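Local coordinates for protein toxin PAU_02230 (Photorhabdus asymbiotica subsp. asymbiotica ATCC 43949, PDB 6HV6) that is a bacterial toxin, the modelled part of which combines helices with an antiparallel beta-sheet in a probably papain-like fold, at residues Ser197-Glu202 against Pro287-Leu292; Met291-Ile296 against Val341-Leu346. The protein carries 1 engineered substitution. All coordinates share one frame; numbering follows the deposited sequence.

Contact 1 of 2, residues Ser197-Glu202 against Pro287-Leu292; sequences SEALPE and PKHTML. Engineered in segment 197-202: Ala-199 (natural residue Cys). With EPE (4-(2-hydroxyethyl)-1-piperazine ethanesulfonic acid), chain H.
A single water oxygen ties the two segments together, bound by Ser-197 OG on one side and by both Lys-288 O and His-289 ND1 on the other. The water oxygen lies 2.9 Å from His-289 ND1 and donates to Lys-288 O at 3.1 Å. Ser-197 OG also accepts from Ala-199 N at 3.2 Å (N-H...O angle 145°), which closes an ST turn ahead of helix 199-211, and it bonds to Gln-188 as well. With chi1 at 177°, this hydroxyl swings to the carbonyl side of its residue, which lets it face the amide two residues on.

The EPE sulfonate makes a second bridge. Leu-200 N donates to EPE O1S at 2.8 Å, with an N-H...O angle of 158°, and Thr-290 OG1 donates to EPE O3S at 2.7 Å. Two different sulfonate oxygens are therefore used, one by the first turn of the helix and one by the strand.

Direct contact is by van der Waals touch alone, with no hydrogen bond across the segments. The methyl CB of Ala-199, engineered in place of the natural cysteine, sits 3.6 Å from His-289 ND1 and 3.5 Å from Thr-290 O. Beside it, the Leu-200 side chain slants across Thr-290, CD1 meeting CG2 at 4.0 Å.

His-289 is fixed at both ring nitrogens, since NE2 bonds to Asp-309 OD1 on strand 304-309. A natural cysteine at the helix start, facing a strand histidine whose far nitrogen is held by an aspartate, is consistent with the Cys-His-Asp layout of papain-like folds. EPE probably comes from the crystallisation liquor, but its sulfonate at the helix N-terminus suggests a site suited to anions, where the helix dipole would probably reinforce the amide and hydroxyl donors.

Contact 2 of 2, residues Met291-Ile296 against Val341-Leu346; sequences MLISKI and VSFHPL
Phe-343 is the first residue of 341-346 to reach the other segment: its ring meets the CD1 methyl of Ile-293, which lies 3.8 Å from CE1 and 3.9 Å from CD1 of the phenylalanine. Two adjacent ring carbons thus share one methyl, and the two side chains run at about a right angle to each other. The isoleucine extends to this point because CG1 stands between its backbone N and carbonyl carbon (chi1 58°) while the outer bond is stretched out (chi2 -167°), carrying CD1 well clear of its own strand.

At His-344 the chain shows its other side. NE2 pairs with Ser-342 OG at 2.7 Å, either atom being a possible donor, and the hydroxyl lies in the ring plane at its edge. This bond links alternate residues of one strand, fixing how the imidazole is turned, and both residues also touch Asp-285.

Leu-346 makes the second crossing. Its CB already points at 291-296, and its CD1 touches CD1 of Leu-292 at 3.6 Å, a methyl-to-methyl meeting. The two leucines are inclined to each other rather than aligned.

No hydrogen bond joins the segments, and the closest CA pair, Leu-292 and Phe-343, is 8.9 Å apart, the spacing expected for strands with another between them. That intervening strand is 280-286, antiparallel to both, so 289-296 and 342-346 run in the same direction. Because Leu-292 and Ile-293 are consecutive in an extended strand, their contacts fall on opposite faces of the sheet: Leu-292 meets Leu-346 on the face packed by Ser-203 and Leu-210 of helix 199-211, while Ile-293 meets Phe-343 on the other, next to Phe-307 of strand 304-309.

Overall arrangement
Contacts 1 and 2 have centres 12 Å apart and follow one another along strand 289-296, sharing Met-291 and Leu-292. Contact 1 uses the start of the strand, where helix 199-211 begins, and its centre lies about 9 Å from that of the chain; contact 2 begins at Met-291, where contact 1 is ending, and touches through Leu-292 and Ile-293. Its centre lies about 18 Å from that of the chain, and it reaches across strand 280-286 to the outermost strand 342-346 of the six-stranded antiparallel sheet. In chain order the helix comes first, then the shared strand, then the edge strand. One strand thus joins a helix-sheet interface to side-chain packing over both faces of the sheet.

Contact 1 of 2, residues Ser197-Glu202 against Pro287-Leu292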
loop_
_atom_site.group_PDB
_atom_site.type_symbol
_atom_site.label_atom_id
_atom_site.label_comp_id
_atom_site.label_asym_id
_atom_site.label_seq_id
_atom_site.Cartn_x
_atom_site.Cartn_y
_atom_site.Cartn_z
ATOM N N SER A 197 2.348 5.804 2.797
ATOM C CA SER A 197 1.375 5.671 1.727
ATOM C C SER A 197 1.527 6.766 0.675
ATOM O O SER A 197 1.727 7.937 0.995
ATOM C CB SER A 197 -0.031 5.728 2.310
ATOM O OG SER A 197 -0.960 5.677 1.241
ATOM N N GLU A 198 1.397 6.393 -0.587
ATOM C CA GLU A 198 1.352 7.378 -1.659
ATOM C C GLU A 198 0.020 7.304 -2.399
ATOM O O GLU A 198 -0.050 7.506 -3.603
ATOM C CB GLU A 198 2.527 7.204 -2.623
ATOM C CG GLU A 198 3.885 7.484 -1.994
ATOM C CD GLU A 198 4.038 8.923 -1.534
ATOM O OE1 GLU A 198 3.257 9.779 -2.009
ATOM O OE2 GLU A 198 4.929 9.192 -0.688
ATOM N N ALA A 199 -1.057 7.044 -1.663
ATOM C CA ALA A 199 -2.344 6.771 -2.291
ATOM C C ALA A 199 -2.890 7.987 -3.037
ATOM O O ALA A 199 -3.546 7.828 -4.069
ATOM C CB ALA A 199 -3.342 6.293 -1.226
ATOM N N LEU A 200 -2.650 9.206 -2.538
ATOM C CA LEU A 200 -3.141 10.391 -3.237
ATOM C C LEU A 200 -2.520 10.534 -4.627
ATOM O O LEU A 200 -3.268 10.591 -5.614
ATOM C CB LEU A 200 -2.934 11.643 -2.372
ATOM C CG LEU A 200 -3.188 13.000 -3.054
ATOM C CD1 LEU A 200 -4.627 13.131 -3.551
ATOM C CD2 LEU A 200 -2.848 14.167 -2.116
ATOM N N PRO A 201 -1.191 10.585 -4.773
ATOM C CA PRO A 201 -0.644 10.706 -6.134
ATOM C C PRO A 201 -0.887 9.468 -6.975
ATOM O O PRO A 201 -1.029 9.594 -8.195
ATOM C CB PRO A 201 0.856 10.946 -5.901
ATOM C CG PRO A 201 1.121 10.328 -4.539
ATOM C CD PRO A 201 -0.130 10.622 -3.751
ATOM N N GLU A 202 -0.913 8.276 -6.368
ATOM C CA GLU A 202 -1.242 7.079 -7.134
ATOM C C GLU A 202 -2.626 7.207 -7.755
ATOM O O GLU A 202 -2.814 6.922 -8.941
ATOM C CB GLU A 202 -1.143 5.837 -6.232
ATOM C CG GLU A 202 0.314 5.463 -5.945
ATOM C CD GLU A 202 0.496 4.599 -4.705
ATOM O OE1 GLU A 202 -0.464 4.392 -3.937
ATOM O OE2 GLU A 202 1.625 4.114 -4.507
ATOM N N PRO A 287 -10.533 8.562 5.474
ATOM C CA PRO A 287 -9.571 8.775 6.564
ATOM C C PRO A 287 -8.170 8.289 6.221
ATOM O O PRO A 287 -7.941 7.085 6.074
ATOM C CB PRO A 287 -10.180 7.976 7.723
ATOM C CG PRO A 287 -11.658 8.086 7.494
ATOM C CD PRO A 287 -11.808 8.011 5.981
ATOM N N LYS A 288 -7.238 9.235 6.066
ATOM C CA LYS A 288 -5.826 8.937 5.767
ATOM C C LYS A 288 -5.664 8.037 4.547
ATOM O O LYS A 288 -4.748 7.214 4.476
ATOM C CB LYS A 288 -5.134 8.317 6.984
ATOM C CG LYS A 288 -5.074 9.256 8.179
ATOM C CD LYS A 288 -4.567 8.549 9.421
ATOM C CE LYS A 288 -4.425 9.528 10.578
ATOM N NZ LYS A 288 -3.438 10.610 10.268
ATOM N N HIS A 289 -6.537 8.213 3.557
ATOM C CA HIS A 289 -6.488 7.361 2.377
ATOM C C HIS A 289 -7.104 8.098 1.202
ATOM O O HIS A 289 -7.948 8.980 1.375
ATOM C CB HIS A 289 -7.222 6.030 2.617
ATOM C CG HIS A 289 -6.913 4.973 1.597
ATOM N ND1 HIS A 289 -5.661 4.827 1.029
ATOM C CD2 HIS A 289 -7.683 3.988 1.071
ATOM C CE1 HIS A 289 -5.685 3.816 0.173
ATOM N NE2 HIS A 289 -6.897 3.286 0.187
ATOM N N THR A 290 -6.666 7.733 0.003
ATOM C CA THR A 290 -7.242 8.266 -1.219
ATOM C C THR A 290 -7.487 7.107 -2.165
ATOM O O THR A 290 -6.674 6.184 -2.249
ATOM C CB THR A 290 -6.321 9.294 -1.887
ATOM O OG1 THR A 290 -5.991 10.326 -0.959
ATOM C CG2 THR A 290 -6.994 9.906 -3.139
ATOM N N MET A 291 -8.611 7.153 -2.869
ATOM C CA MET A 291 -8.926 6.113 -3.830
ATOM C C MET A 291 -9.494 6.803 -5.069
ATOM O O MET A 291 -9.522 8.032 -5.165
ATOM C CB MET A 291 -9.885 5.089 -3.211
ATOM C CG MET A 291 -9.287 4.289 -2.023
ATOM S SD MET A 291 -10.601 3.598 -1.009
ATOM C CE MET A 291 -11.149 5.073 -0.159
ATOM N N LEU A 292 -9.978 6.012 -6.014
ATOM C CA LEU A 292 -10.377 6.574 -7.292
ATOM C C LEU A 292 -11.476 5.714 -7.883
ATOM O O LEU A 292 -11.407 4.483 -7.807
ATOM C CB LEU A 292 -9.172 6.628 -8.244
ATOM C CG LEU A 292 -9.465 7.043 -9.681
ATOM C CD1 LEU A 292 -9.549 8.547 -9.737
ATOM C CD2 LEU A 292 -8.364 6.491 -10.595
HETATM N N1 EPE H . -1.417 9.427 4.856
HETATM C C9 EPE H . -1.221 9.714 3.426
HETATM C C10 EPE H . -2.410 9.115 2.683
HETATM S S EPE H . -2.888 9.946 1.193
HETATM O O1S EPE H . -1.846 9.542 0.175
HETATM O O2S EPE H . -2.842 11.365 1.457
HETATM O O3S EPE H . -4.194 9.446 0.837
HETATM O O HOH W 1 -3.225 5.614 2.367
#

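Contact 2 of 2, residues Met291-Ile296 against Val341-Leu346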
loop_
_atom_site.group_PDB
_atom_site.type_symbol
_atom_site.label_atom_id
_atom_site.label_comp_id
_atom_site.label_asym_id
_atom_site.label_seq_id
_atom_site.Cartn_x
_atom_site.Cartn_y
_atom_site.Cartn_z
ATOM N N MET A 291 -8.611 7.153 -2.869
ATOM C CA MET A 291 -8.926 6.113 -3.830
ATOM C C MET A 291 -9.494 6.803 -5.069
ATOM O O MET A 291 -9.522 8.032 -5.165
ATOM C CB MET A 291 -9.885 5.089 -3.211
ATOM C CG MET A 291 -9.287 4.289 -2.023
ATOM S SD MET A 291 -10.601 3.598 -1.009
ATOM C CE MET A 291 -11.149 5.073 -0.159
ATOM N N LEU A 292 -9.978 6.012 -6.014
ATOM C CA LEU A 292 -10.377 6.574 -7.292
ATOM C C LEU A 292 -11.476 5.714 -7.883
ATOM O O LEU A 292 -11.407 4.483 -7.807
ATOM C CB LEU A 292 -9.172 6.628 -8.244
ATOM C CG LEU A 292 -9.465 7.043 -9.681
ATOM C CD1 LEU A 292 -9.549 8.547 -9.737
ATOM C CD2 LEU A 292 -8.364 6.491 -10.595
ATOM N N ILE A 293 -12.481 6.353 -8.482
ATOM C CA ILE A 293 -13.466 5.631 -9.273
ATOM C C ILE A 293 -13.599 6.329 -10.614
ATOM O O ILE A 293 -13.504 7.559 -10.703
ATOM C CB ILE A 293 -14.832 5.501 -8.560
ATOM C CG1 ILE A 293 -15.413 6.860 -8.209
ATOM C CG2 ILE A 293 -14.686 4.680 -7.285
ATOM C CD1 ILE A 293 -16.581 6.758 -7.229
ATOM N N SER A 294 -13.793 5.538 -11.663
ATOM C CA SER A 294 -13.736 6.081 -13.006
ATOM C C SER A 294 -14.758 5.384 -13.881
ATOM O O SER A 294 -15.198 4.267 -13.595
ATOM C CB SER A 294 -12.333 5.929 -13.611
ATOM O OG SER A 294 -11.378 6.658 -12.861
ATOM N N LYS A 295 -15.127 6.077 -14.954
ATOM C CA LYS A 295 -15.906 5.536 -16.054
ATOM C C LYS A 295 -15.062 5.733 -17.305
ATOM O O LYS A 295 -14.627 6.854 -17.584
ATOM C CB LYS A 295 -17.259 6.255 -16.158
ATOM C CG LYS A 295 -18.152 5.840 -17.311
ATOM C CD LYS A 295 -19.479 6.625 -17.279
ATOM C CE LYS A 295 -20.435 6.192 -18.377
ATOM N NZ LYS A 295 -21.734 6.939 -18.307
ATOM N N ILE A 296 -14.808 4.652 -18.042
ATOM C CA ILE A 296 -13.935 4.679 -19.213
ATOM C C ILE A 296 -14.627 3.994 -20.389
ATOM O O ILE A 296 -15.301 2.975 -20.213
ATOM C CB ILE A 296 -12.586 3.994 -18.910
ATOM C CG1 ILE A 296 -11.971 4.563 -17.627
ATOM C CG2 ILE A 296 -11.629 4.160 -20.079
ATOM C CD1 ILE A 296 -11.632 6.052 -17.712
ATOM N N VAL A 341 -16.155 9.765 3.944
ATOM C CA VAL A 341 -15.814 9.396 2.574
ATOM C C VAL A 341 -16.463 10.414 1.642
ATOM O O VAL A 341 -17.681 10.621 1.696
ATOM C CB VAL A 341 -16.273 7.967 2.246
ATOM C CG1 VAL A 341 -15.939 7.622 0.788
ATOM C CG2 VAL A 341 -15.634 6.965 3.209
ATOM N N SER A 342 -15.662 11.054 0.789
ATOM C CA SER A 342 -16.182 12.134 -0.051
ATOM C C SER A 342 -15.640 11.987 -1.463
ATOM O O SER A 342 -14.631 11.317 -1.699
ATOM C CB SER A 342 -15.840 13.530 0.504
ATOM O OG SER A 342 -14.436 13.721 0.640
ATOM N N PHE A 343 -16.328 12.634 -2.401
ATOM C CA PHE A 343 -16.128 12.406 -3.823
ATOM C C PHE A 343 -15.790 13.722 -4.499
ATOM O O PHE A 343 -16.483 14.721 -4.296
ATOM C CB PHE A 343 -17.376 11.773 -4.438
ATOM C CG PHE A 343 -17.707 10.438 -3.837
ATOM C CD1 PHE A 343 -17.088 9.293 -4.295
ATOM C CD2 PHE A 343 -18.589 10.342 -2.779
ATOM C CE1 PHE A 343 -17.371 8.065 -3.731
ATOM C CE2 PHE A 343 -18.877 9.118 -2.208
ATOM C CZ PHE A 343 -18.269 7.980 -2.682
ATOM N N HIS A 344 -14.735 13.711 -5.308
ATOM C CA HIS A 344 -14.197 14.945 -5.859
ATOM C C HIS A 344 -13.861 14.744 -7.329
ATOM O O HIS A 344 -12.978 13.947 -7.661
ATOM C CB HIS A 344 -12.973 15.380 -5.056
ATOM C CG HIS A 344 -13.257 15.546 -3.595
ATOM N ND1 HIS A 344 -13.548 16.767 -3.024
ATOM C CD2 HIS A 344 -13.323 14.637 -2.592
ATOM C CE1 HIS A 344 -13.761 16.607 -1.730
ATOM N NE2 HIS A 344 -13.629 15.323 -1.441
ATOM N N PRO A 345 -14.573 15.416 -8.233
ATOM C CA PRO A 345 -14.296 15.242 -9.662
ATOM C C PRO A 345 -12.866 15.643 -9.984
ATOM O O PRO A 345 -12.364 16.656 -9.491
ATOM C CB PRO A 345 -15.307 16.174 -10.341
ATOM C CG PRO A 345 -16.337 16.479 -9.283
ATOM C CD PRO A 345 -15.613 16.428 -7.981
ATOM N N LEU A 346 -12.213 14.823 -10.809
ATOM C CA LEU A 346 -10.890 15.113 -11.336
ATOM C C LEU A 346 -11.006 15.667 -12.749
ATOM O O LEU A 346 -11.853 15.229 -13.531
ATOM C CB LEU A 346 -10.020 13.858 -11.341
ATOM C CG LEU A 346 -9.592 13.381 -9.952
ATOM C CD1 LEU A 346 -8.856 12.081 -10.070
ATOM C CD2 LEU A 346 -8.723 14.410 -9.274
#